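Local coordinates for protein peroxidase (Cellulomonas bogoriensis 69B4 = DSM 16987, PDB 6QZO) that binds heme b and probably works as a peroxidase of the DyP type, using hydrogen peroxide to oxidise its substrates, at residues Val70-Val73 with Asp74-Leu78; Ala113-Arg116 with His117-Pro120; Leu155-Ala158 with Val159-Thr163; Met238-Asp241 with Thr242-Glu245. One frame throughout, in Å; residues are numbered along the deposited sequence.

Contact 1 of 4, residues Val70-Val73 with Asp74-Leu78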
loop_
_atom_site.group_PDB
_atom_site.type_symbol
_atom_site.label_atom_id
_atom_site.label_comp_id
_atom_site.label_asym_id
_atom_site.label_seq_id
_atom_site.Cartn_x
_atom_site.Cartn_y
_atom_site.Cartn_z
ATOM N N VAL A 70 22.504 16.296 -2.559
ATOM C CA VAL A 70 21.104 16.780 -2.773
ATOM C C VAL A 70 20.149 15.919 -1.924
ATOM O O VAL A 70 19.218 16.481 -1.333
ATOM C CB VAL A 70 20.684 16.841 -4.254
ATOM C CG1 VAL A 70 21.509 17.865 -5.018
ATOM C CG2 VAL A 70 20.752 15.489 -4.944
ATOM N N TRP A 71 20.405 14.616 -1.826
ATOM C CA TRP A 71 19.572 13.687 -1.013
ATOM C C TRP A 71 19.678 14.050 0.470
ATOM O O TRP A 71 18.653 14.001 1.165
ATOM C CB TRP A 71 19.967 12.237 -1.253
ATOM C CG TRP A 71 19.291 11.609 -2.431
ATOM C CD1 TRP A 71 18.230 12.087 -3.146
ATOM C CD2 TRP A 71 19.618 10.329 -3.001
ATOM N NE1 TRP A 71 17.904 11.205 -4.133
ATOM C CE2 TRP A 71 18.728 10.114 -4.068
ATOM C CE3 TRP A 71 20.591 9.366 -2.731
ATOM C CZ2 TRP A 71 18.772 8.968 -4.857
ATOM C CZ3 TRP A 71 20.637 8.235 -3.514
ATOM C CH2 TRP A 71 19.744 8.048 -4.562
ATOM N N THR A 72 20.876 14.396 0.935
ATOM C CA THR A 72 21.101 14.791 2.353
ATOM C C THR A 72 20.195 15.976 2.688
ATOM O O THR A 72 19.514 15.935 3.716
ATOM C CB THR A 72 22.575 15.083 2.625
ATOM O OG1 THR A 72 23.287 13.867 2.362
ATOM C CG2 THR A 72 22.799 15.550 4.046
ATOM N N VAL A 73 20.164 16.985 1.828
ATOM C CA VAL A 73 19.265 18.168 2.005
ATOM C C VAL A 73 17.816 17.677 2.135
ATOM O O VAL A 73 17.158 18.047 3.132
ATOM C CB VAL A 73 19.420 19.170 0.852
ATOM C CG1 VAL A 73 18.436 20.313 0.980
ATOM C CG2 VAL A 73 20.845 19.709 0.775
ATOM N N ASP A 74 17.358 16.848 1.189
ATOM C CA ASP A 74 15.951 16.370 1.109
ATOM C C ASP A 74 15.625 15.528 2.348
ATOM O O ASP A 74 14.534 15.692 2.898
ATOM C CB ASP A 74 15.693 15.594 -0.184
ATOM C CG ASP A 74 15.553 16.491 -1.415
ATOM O OD1 ASP A 74 15.349 17.705 -1.226
ATOM O OD2 ASP A 74 15.647 15.956 -2.553
ATOM N N ILE A 75 16.544 14.667 2.781
ATOM C CA ILE A 75 16.340 13.828 3.994
ATOM C C ILE A 75 16.201 14.752 5.209
ATOM O O ILE A 75 15.276 14.541 6.011
ATOM C CB ILE A 75 17.479 12.812 4.173
ATOM C CG1 ILE A 75 17.516 11.790 3.040
ATOM C CG2 ILE A 75 17.356 12.116 5.525
ATOM C CD1 ILE A 75 18.776 10.964 3.026
ATOM N N GLU A 76 17.089 15.735 5.352
ATOM C CA GLU A 76 17.103 16.622 6.545
ATOM C C GLU A 76 15.793 17.416 6.598
ATOM O O GLU A 76 15.279 17.652 7.713
ATOM C CB GLU A 76 18.334 17.536 6.533
ATOM C CG GLU A 76 19.634 16.815 6.857
ATOM C CD GLU A 76 20.883 17.677 6.913
ATOM O OE1 GLU A 76 20.781 18.878 6.677
ATOM O OE2 GLU A 76 21.933 17.162 7.305
ATOM N N ARG A 77 15.271 17.805 5.432
ATOM C CA ARG A 77 14.017 18.597 5.307
ATOM C C ARG A 77 12.785 17.710 5.503
ATOM O O ARG A 77 11.978 18.019 6.391
ATOM C CB ARG A 77 13.957 19.269 3.937
ATOM C CG ARG A 77 14.687 20.599 3.903
ATOM C CD ARG A 77 15.204 20.971 2.535
ATOM N NE ARG A 77 15.840 22.271 2.658
ATOM C CZ ARG A 77 15.171 23.415 2.755
ATOM N NH1 ARG A 77 13.856 23.437 2.689
ATOM N NH2 ARG A 77 15.831 24.546 2.879
ATOM N N LEU A 78 12.619 16.677 4.683
ATOM C CA LEU A 78 11.376 15.848 4.666
ATOM C C LEU A 78 11.153 15.244 6.063
ATOM O O LEU A 78 10.013 15.309 6.554
ATOM C CB LEU A 78 11.468 14.773 3.578
ATOM C CG LEU A 78 11.465 15.285 2.133
ATOM C CD1 LEU A 78 11.875 14.185 1.158
ATOM C CD2 LEU A 78 10.101 15.833 1.742
#

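Contact 2 of 4, residues Ala113-Arg116 with His117-Pro120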
loop_
_atom_site.group_PDB
_atom_site.type_symbol
_atom_site.label_atom_id
_atom_site.label_comp_id
_atom_site.label_asym_id
_atom_site.label_seq_id
_atom_site.Cartn_x
_atom_site.Cartn_y
_atom_site.Cartn_z
ATOM N N ALA A 113 32.178 5.488 -8.778
ATOM C CA ALA A 113 32.948 6.553 -8.086
ATOM C C ALA A 113 34.462 6.307 -8.173
ATOM O O ALA A 113 35.208 7.226 -7.755
ATOM C CB ALA A 113 32.533 6.654 -6.631
ATOM N N GLY A 114 34.910 5.147 -8.667
ATOM C CA GLY A 114 36.346 4.807 -8.741
ATOM C C GLY A 114 36.892 4.444 -7.374
ATOM O O GLY A 114 38.005 4.883 -7.048
ATOM N N LEU A 115 36.138 3.649 -6.603
ATOM C CA LEU A 115 36.417 3.352 -5.179
ATOM C C LEU A 115 36.271 1.855 -4.912
ATOM O O LEU A 115 35.949 1.501 -3.744
ATOM C CB LEU A 115 35.440 4.160 -4.315
ATOM C CG LEU A 115 35.579 5.681 -4.371
ATOM C CD1 LEU A 115 34.461 6.353 -3.595
ATOM C CD2 LEU A 115 36.934 6.114 -3.829
ATOM N N ARG A 116 36.500 1.009 -5.922
ATOM C CA ARG A 116 36.383 -0.472 -5.759
ATOM C C ARG A 116 37.276 -0.923 -4.595
ATOM O O ARG A 116 36.879 -1.812 -3.834
ATOM C CB ARG A 116 36.828 -1.241 -7.008
ATOM C CG ARG A 116 36.057 -0.955 -8.282
ATOM C CD ARG A 116 36.398 -1.928 -9.395
ATOM N NE ARG A 116 35.218 -2.749 -9.631
ATOM C CZ ARG A 116 35.034 -3.994 -9.175
ATOM N NH1 ARG A 116 35.997 -4.656 -8.548
ATOM N NH2 ARG A 116 33.886 -4.604 -9.414
ATOM N N HIS A 117 38.453 -0.307 -4.468
ATOM C CA HIS A 117 39.478 -0.587 -3.427
ATOM C C HIS A 117 38.934 -0.275 -2.023
ATOM O O HIS A 117 39.561 -0.728 -1.044
ATOM C CB HIS A 117 40.789 0.158 -3.767
ATOM C CG HIS A 117 40.639 1.639 -3.860
ATOM N ND1 HIS A 117 40.786 2.460 -2.761
ATOM C CD2 HIS A 117 40.356 2.454 -4.911
ATOM C CE1 HIS A 117 40.575 3.716 -3.128
ATOM N NE2 HIS A 117 40.306 3.739 -4.439
ATOM N N ARG A 118 37.811 0.443 -1.904
ATOM C CA ARG A 118 37.189 0.771 -0.584
ATOM C C ARG A 118 36.018 -0.171 -0.287
ATOM O O ARG A 118 35.454 -0.066 0.810
ATOM C CB ARG A 118 36.749 2.237 -0.536
ATOM C CG ARG A 118 37.905 3.221 -0.673
ATOM C CD ARG A 118 38.733 3.362 0.587
ATOM N NE ARG A 118 39.405 4.660 0.613
ATOM C CZ ARG A 118 40.725 4.860 0.569
ATOM N NH1 ARG A 118 41.561 3.831 0.524
ATOM N NH2 ARG A 118 41.203 6.098 0.570
ATOM N N ALA A 119 35.682 -1.080 -1.204
ATOM C CA ALA A 119 34.595 -2.075 -1.036
ATOM C C ALA A 119 34.974 -3.040 0.080
ATOM O O ALA A 119 36.043 -3.638 0.034
ATOM C CB ALA A 119 34.354 -2.830 -2.324
ATOM N N PRO A 120 34.128 -3.238 1.117
ATOM C CA PRO A 120 34.333 -4.360 2.037
ATOM C C PRO A 120 34.208 -5.703 1.298
ATOM O O PRO A 120 33.555 -5.748 0.264
ATOM C CB PRO A 120 33.228 -4.191 3.086
ATOM C CG PRO A 120 32.194 -3.288 2.420
ATOM C CD PRO A 120 32.963 -2.405 1.467
#

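Contact 3 of 4, residues Leu155-Ala158 with Val159-Thr163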
loop_
_atom_site.group_PDB
_atom_site.type_symbol
_atom_site.label_atom_id
_atom_site.label_comp_id
_atom_site.label_asym_id
_atom_site.label_seq_id
_atom_site.Cartn_x
_atom_site.Cartn_y
_atom_site.Cartn_z
ATOM N N LEU A 155 4.972 9.012 2.696
ATOM C CA LEU A 155 5.931 8.067 2.068
ATOM C C LEU A 155 5.942 8.293 0.553
ATOM O O LEU A 155 7.048 8.391 -0.039
ATOM C CB LEU A 155 5.506 6.645 2.437
ATOM C CG LEU A 155 6.479 5.545 2.035
ATOM C CD1 LEU A 155 7.763 5.740 2.754
ATOM C CD2 LEU A 155 5.917 4.166 2.361
ATOM N N ALA A 156 4.749 8.367 -0.049
ATOM C CA ALA A 156 4.572 8.601 -1.499
ATOM C C ALA A 156 5.286 9.899 -1.871
ATOM O O ALA A 156 6.003 9.931 -2.885
ATOM C CB ALA A 156 3.114 8.666 -1.848
ATOM N N HIS A 157 5.101 10.946 -1.074
ATOM C CA HIS A 157 5.725 12.267 -1.331
ATOM C C HIS A 157 7.246 12.151 -1.254
ATOM O O HIS A 157 7.906 12.558 -2.224
ATOM C CB HIS A 157 5.253 13.328 -0.353
ATOM C CG HIS A 157 5.794 14.663 -0.717
ATOM N ND1 HIS A 157 5.572 15.211 -1.955
ATOM C CD2 HIS A 157 6.561 15.533 -0.043
ATOM C CE1 HIS A 157 6.170 16.386 -2.014
ATOM N NE2 HIS A 157 6.785 16.602 -0.855
ATOM N N ALA A 158 7.770 11.636 -0.140
ATOM C CA ALA A 158 9.221 11.467 0.076
ATOM C C ALA A 158 9.841 10.752 -1.123
ATOM O O ALA A 158 10.843 11.246 -1.673
ATOM C CB ALA A 158 9.462 10.701 1.343
ATOM N N VAL A 159 9.252 9.622 -1.515
ATOM C CA VAL A 159 9.737 8.787 -2.652
ATOM C C VAL A 159 9.742 9.639 -3.925
ATOM O O VAL A 159 10.732 9.566 -4.693
ATOM C CB VAL A 159 8.875 7.516 -2.802
ATOM C CG1 VAL A 159 9.051 6.840 -4.154
ATOM C CG2 VAL A 159 9.134 6.533 -1.661
ATOM N N ARG A 160 8.682 10.404 -4.169
ATOM C CA ARG A 160 8.568 11.267 -5.384
ATOM C C ARG A 160 9.714 12.291 -5.360
ATOM O O ARG A 160 10.377 12.474 -6.404
ATOM C CB ARG A 160 7.179 11.919 -5.423
ATOM C CG ARG A 160 6.982 12.976 -6.508
ATOM C CD ARG A 160 6.910 12.394 -7.895
ATOM N NE ARG A 160 6.753 13.383 -8.953
ATOM C CZ ARG A 160 6.920 13.131 -10.255
ATOM N NH1 ARG A 160 7.231 11.913 -10.662
ATOM N NH2 ARG A 160 6.823 14.095 -11.154
ATOM N N VAL A 161 9.955 12.940 -4.222
ATOM C CA VAL A 161 10.983 14.017 -4.105
ATOM C C VAL A 161 12.370 13.409 -4.316
ATOM O O VAL A 161 13.124 13.957 -5.142
ATOM C CB VAL A 161 10.870 14.759 -2.765
ATOM C CG1 VAL A 161 12.086 15.627 -2.495
ATOM C CG2 VAL A 161 9.586 15.597 -2.709
ATOM N N LEU A 162 12.691 12.318 -3.620
ATOM C CA LEU A 162 14.042 11.711 -3.678
ATOM C C LEU A 162 14.306 11.187 -5.094
ATOM O O LEU A 162 15.446 11.342 -5.580
ATOM C CB LEU A 162 14.152 10.594 -2.641
ATOM C CG LEU A 162 14.056 11.072 -1.196
ATOM C CD1 LEU A 162 13.776 9.905 -0.258
ATOM C CD2 LEU A 162 15.315 11.815 -0.774
ATOM N N THR A 163 13.288 10.615 -5.741
ATOM C CA THR A 163 13.392 10.025 -7.097
ATOM C C THR A 163 13.673 11.144 -8.101
ATOM O O THR A 163 14.610 10.989 -8.914
ATOM C CB THR A 163 12.132 9.228 -7.457
ATOM O OG1 THR A 163 11.979 8.209 -6.475
ATOM C CG2 THR A 163 12.194 8.593 -8.827
#

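Contact 4 of 4, residues Met238-Asp241 with Thr242-Glu245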
loop_
_atom_site.group_PDB
_atom_site.type_symbol
_atom_site.label_atom_id
_atom_site.label_comp_id
_atom_site.label_asym_id
_atom_site.label_seq_id
_atom_site.Cartn_x
_atom_site.Cartn_y
_atom_site.Cartn_z
ATOM N N MET A 238 5.327 -16.064 -0.520
ATOM C CA MET A 238 4.595 -17.101 0.258
ATOM C C MET A 238 3.610 -17.793 -0.680
ATOM O O MET A 238 2.828 -17.106 -1.352
ATOM C CB MET A 238 3.845 -16.486 1.435
ATOM C CG MET A 238 4.741 -15.893 2.469
ATOM S SD MET A 238 3.812 -14.766 3.547
ATOM C CE MET A 238 4.957 -14.668 4.925
ATOM N N ASN A 239 3.698 -19.118 -0.770
ATOM C CA ASN A 239 2.692 -19.913 -1.511
ATOM C C ASN A 239 1.517 -20.117 -0.560
ATOM O O ASN A 239 1.458 -21.165 0.088
ATOM C CB ASN A 239 3.293 -21.208 -2.046
ATOM C CG ASN A 239 2.430 -21.807 -3.128
ATOM O OD1 ASN A 239 1.250 -21.466 -3.226
ATOM N ND2 ASN A 239 2.997 -22.686 -3.936
ATOM N N LEU A 240 0.647 -19.117 -0.421
ATOM C CA LEU A 240 -0.506 -19.198 0.517
ATOM C C LEU A 240 -1.488 -20.283 0.051
ATOM O O LEU A 240 -2.106 -20.905 0.931
ATOM C CB LEU A 240 -1.157 -17.821 0.660
ATOM C CG LEU A 240 -0.265 -16.770 1.313
ATOM C CD1 LEU A 240 -0.991 -15.436 1.469
ATOM C CD2 LEU A 240 0.248 -17.247 2.667
ATOM N N ASP A 241 -1.572 -20.559 -1.252
ATOM C CA ASP A 241 -2.491 -21.596 -1.798
ATOM C C ASP A 241 -2.110 -22.978 -1.250
ATOM O O ASP A 241 -3.027 -23.667 -0.789
ATOM C CB ASP A 241 -2.528 -21.594 -3.329
ATOM C CG ASP A 241 -3.141 -20.353 -3.940
ATOM O OD1 ASP A 241 -3.890 -19.644 -3.235
ATOM O OD2 ASP A 241 -2.864 -20.103 -5.121
ATOM N N THR A 242 -0.824 -23.365 -1.268
ATOM C CA THR A 242 -0.349 -24.671 -0.714
ATOM C C THR A 242 -0.279 -24.606 0.825
ATOM O O THR A 242 -0.580 -25.634 1.472
ATOM C CB THR A 242 0.979 -25.119 -1.337
ATOM O OG1 THR A 242 1.930 -24.059 -1.209
ATOM C CG2 THR A 242 0.830 -25.513 -2.795
ATOM N N TRP A 243 0.073 -23.457 1.404
ATOM C CA TRP A 243 0.072 -23.241 2.879
ATOM C C TRP A 243 -1.315 -23.568 3.457
ATOM O O TRP A 243 -1.396 -24.071 4.598
ATOM C CB TRP A 243 0.498 -21.793 3.172
ATOM C CG TRP A 243 0.630 -21.404 4.616
ATOM C CD1 TRP A 243 -0.071 -20.417 5.240
ATOM C CD2 TRP A 243 1.584 -21.892 5.584
ATOM N NE1 TRP A 243 0.364 -20.272 6.531
ATOM C CE2 TRP A 243 1.370 -21.166 6.773
ATOM C CE3 TRP A 243 2.583 -22.866 5.572
ATOM C CZ2 TRP A 243 2.091 -21.404 7.940
ATOM C CZ3 TRP A 243 3.293 -23.111 6.728
ATOM C CH2 TRP A 243 3.053 -22.388 7.897
ATOM N N ASP A 244 -2.371 -23.272 2.699
ATOM C CA ASP A 244 -3.787 -23.497 3.100
ATOM C C ASP A 244 -4.096 -24.996 3.235
ATOM O O ASP A 244 -5.071 -25.320 3.931
ATOM C CB ASP A 244 -4.741 -22.800 2.130
ATOM C CG ASP A 244 -4.817 -21.313 2.352
ATOM O OD1 ASP A 244 -4.146 -20.826 3.303
ATOM O OD2 ASP A 244 -5.541 -20.654 1.568
ATOM N N GLU A 245 -3.297 -25.867 2.609
ATOM C CA GLU A 245 -3.470 -27.346 2.650
ATOM C C GLU A 245 -2.981 -27.915 3.989
ATOM O O GLU A 245 -3.189 -29.124 4.215
ATOM C CB GLU A 245 -2.725 -28.010 1.491
ATOM C CG GLU A 245 -3.262 -27.632 0.114
ATOM C CD GLU A 245 -2.416 -28.134 -1.050
ATOM O OE1 GLU A 245 -1.206 -28.414 -0.845
ATOM O OE2 GLU A 245 -2.986 -28.304 -2.147
#

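Contact 1 of 4, residues Val70-Val73 with Asp74-Leu78
W71 and I75 make the shortest polar link of this helical turn: I75 N donates to W71 O over 2.7 Å. The next two i to i+4 bonds follow closely, E76 N to T72 O at 2.9 Å and R77 N to V73 O at 3.0 Å, while the one from D74 N to V70 O is longer at 3.2 Å. These place T72 and E76 side by side on one flank. The T72 methyl CG2 lies 3.7 Å from E76 OE2, a van der Waals contact and not a hydrogen bond, because T72 OG1 is turned beside its own backbone N (chi1 -61°). A glutamate, its chain extended beyond CG, suits its position by carrying the carboxylate out to two N-H donors.

V73 and R77 repeat the parallel arrangement: CG1 of V73 touches CD of R77 at 3.6 Å, and the stretched arginine chain gains an apolar base. I75 and W71 pack on strands 100-105 and 143-149 of a ferredoxin-like antiparallel sheet, as in the dimeric alpha+beta barrel clan; D74 and W71 also meet helix 152-165, W71 NE1 donating to L162 O. The chemistry implies a helix tied down by its polar ends: T72 OG1 bonds back to L68 O of its own helix and to V376 N, while D74 OD1 and E76 OE2 fasten it to L85, H33 and W370.

Contact 2 of 4, residues Ala113-Arg116 with His117-Pro120
L115 and R118 close a short 3-10 turn that follows a Schellman motif at the C-terminal end of helix 107-113. G114 is the residue that leaves the helix, and its positive phi of 75° is one that glycine adopts readily. The tight part is the backbone: R118 N donates to L115 O at 2.8 Å and A119 N to R116 O at 3.0 Å. Both donors stand well above their carbonyl planes, as is usual for i to i+3 bonds. On its buried side L115 packs on L380 of helix 378-381, a natural place for a branched hydrocarbon.

The solvent side, made by H117 and R116, is much looser. H117 has CG between its backbone N and carbonyl carbon (chi1 59°), which folds the imidazole back so that one face covers L115 C; its NE2 comes no nearer than 4.2 Å to L115 CD2 and 3.7 Å to G114 O. R116 is exposed, its chain bent at chi3, and NE makes a weak bond to T111 OG1. R118 is held more firmly, packed on L380 and salt-bridged through NH2 to the C-terminal carboxylate at G383 OXT. Its guanidinium also carries a neighbour: H117 CE1 sits 3.7 Å above that plane, offset toward the rim.

Contact 3 of 4, residues Leu155-Ala158 with Val159-Thr163
The torsions of H157 and V161 bring an imidazole and a methyl together one helical turn apart. With CG opposite the backbone N (chi1 -175°), the H157 ring swings along the helix toward its C-terminal end, while V161 has CG1 anti to its backbone N (chi1 167°), which leaves CG2 beside that N and facing the ring. The result is a CH-pi contact in which CG2 of V161 stands 3.8 Å from the centroid of the H157 ring, 25° off the normal and displaced toward the rim near NE2. That nitrogen is hydrogen-bonded to D87 OD2, which probably limits rotation of the ring, so histidine serves both a polar partner and an aliphatic one.

Underneath run regular helical bonds, among them V161 N to H157 O at 2.9 Å and V159 N to L155 O, also 2.9 Å. V159 O takes two donors from opposite faces of its plane, T163 N at 3.0 Å and T163 OG1 at 2.6 Å; the threonine hydroxyl is thereby satisfied within its own helix despite burial. R160 bends at chi2 and carries its guanidinium to the second subunit, where NH1 bonds to S322 OG.

In the ferredoxin-like half, L155 and V159 cover F47, A49 and V51 of strand 47-55, the small A158 lies on V147 of strand 143-149, and H157 and V161 rest against L78 of helix 61-78.

Contact 4 of 4, residues Met238-Asp241 with Thr242-Glu245
The W243 indole and the N239 amide are the flat groups here, and each meets a neighbour from the other segment. L240 CD2 comes to the indole obliquely, 4.1 Å from W243 CD1; R251 adds a cation-pi contact, and W243 NE1 donates to M197 O. With CG opposite its backbone N (chi1 -177°), W243 is thrown away from the turn and toward the heme side of the domain. The N239 and T242 side chains cross at about a right angle, and OG1 of T242 stands over the face of the amide, 3.0 Å from CG of N239, poorly angled for a bond to its OD1 or ND2.

N239 is the N-cap of helix 240-243. Its OD1 accepts from T242 N in a weak capping bond of 3.4 Å, and its backbone O is gripped twice, by W243 N at 3.0 Å and by T242 OG1 at 3.2 Å from above the carbonyl plane. Asparagine suits the cap because its short amide can curl back to the first-turn N-H, and threonine suits its place because its hydroxyl, set between backbone N and carbonyl carbon (chi1 53°), can donate back to N239 O.

In the next bond D244 N donates to L240 O at 3.0 Å. D241 OD1 and D244 OD2 are 5.2 Å apart. R160 of the second subunit forms salt bridges to both, K164 of that subunit joins D244, and D244 OD1 also pairs with R251 of its own chain. These cations probably offset the repulsion of the carboxylates, and the two aspartates make the turn an acidic site for the second subunit.

Overall arrangement
Contacts 1 and 3 lie on neighbouring helices, 61-78 and 152-165, with centres 11 Å apart. They meet directly, D74 OD2 coming to 3.6 Å from V161 CG1. Both helices belong to the N-terminal half of the DyP peroxidase. Contact 2 lies in the same half but apart, its centre about 25 Å from that of contact 1. Contact 4 is in the C-terminal half, its centre about 34 Å from that of contact 3 within one chain, yet the two are joined between subunits through R160. Contact 4 is also the one near the active site: M238 touches the heme, and the W243 side chain is about 7 Å from the heme and about 9 Å from the side chain of H292, the axial iron ligand.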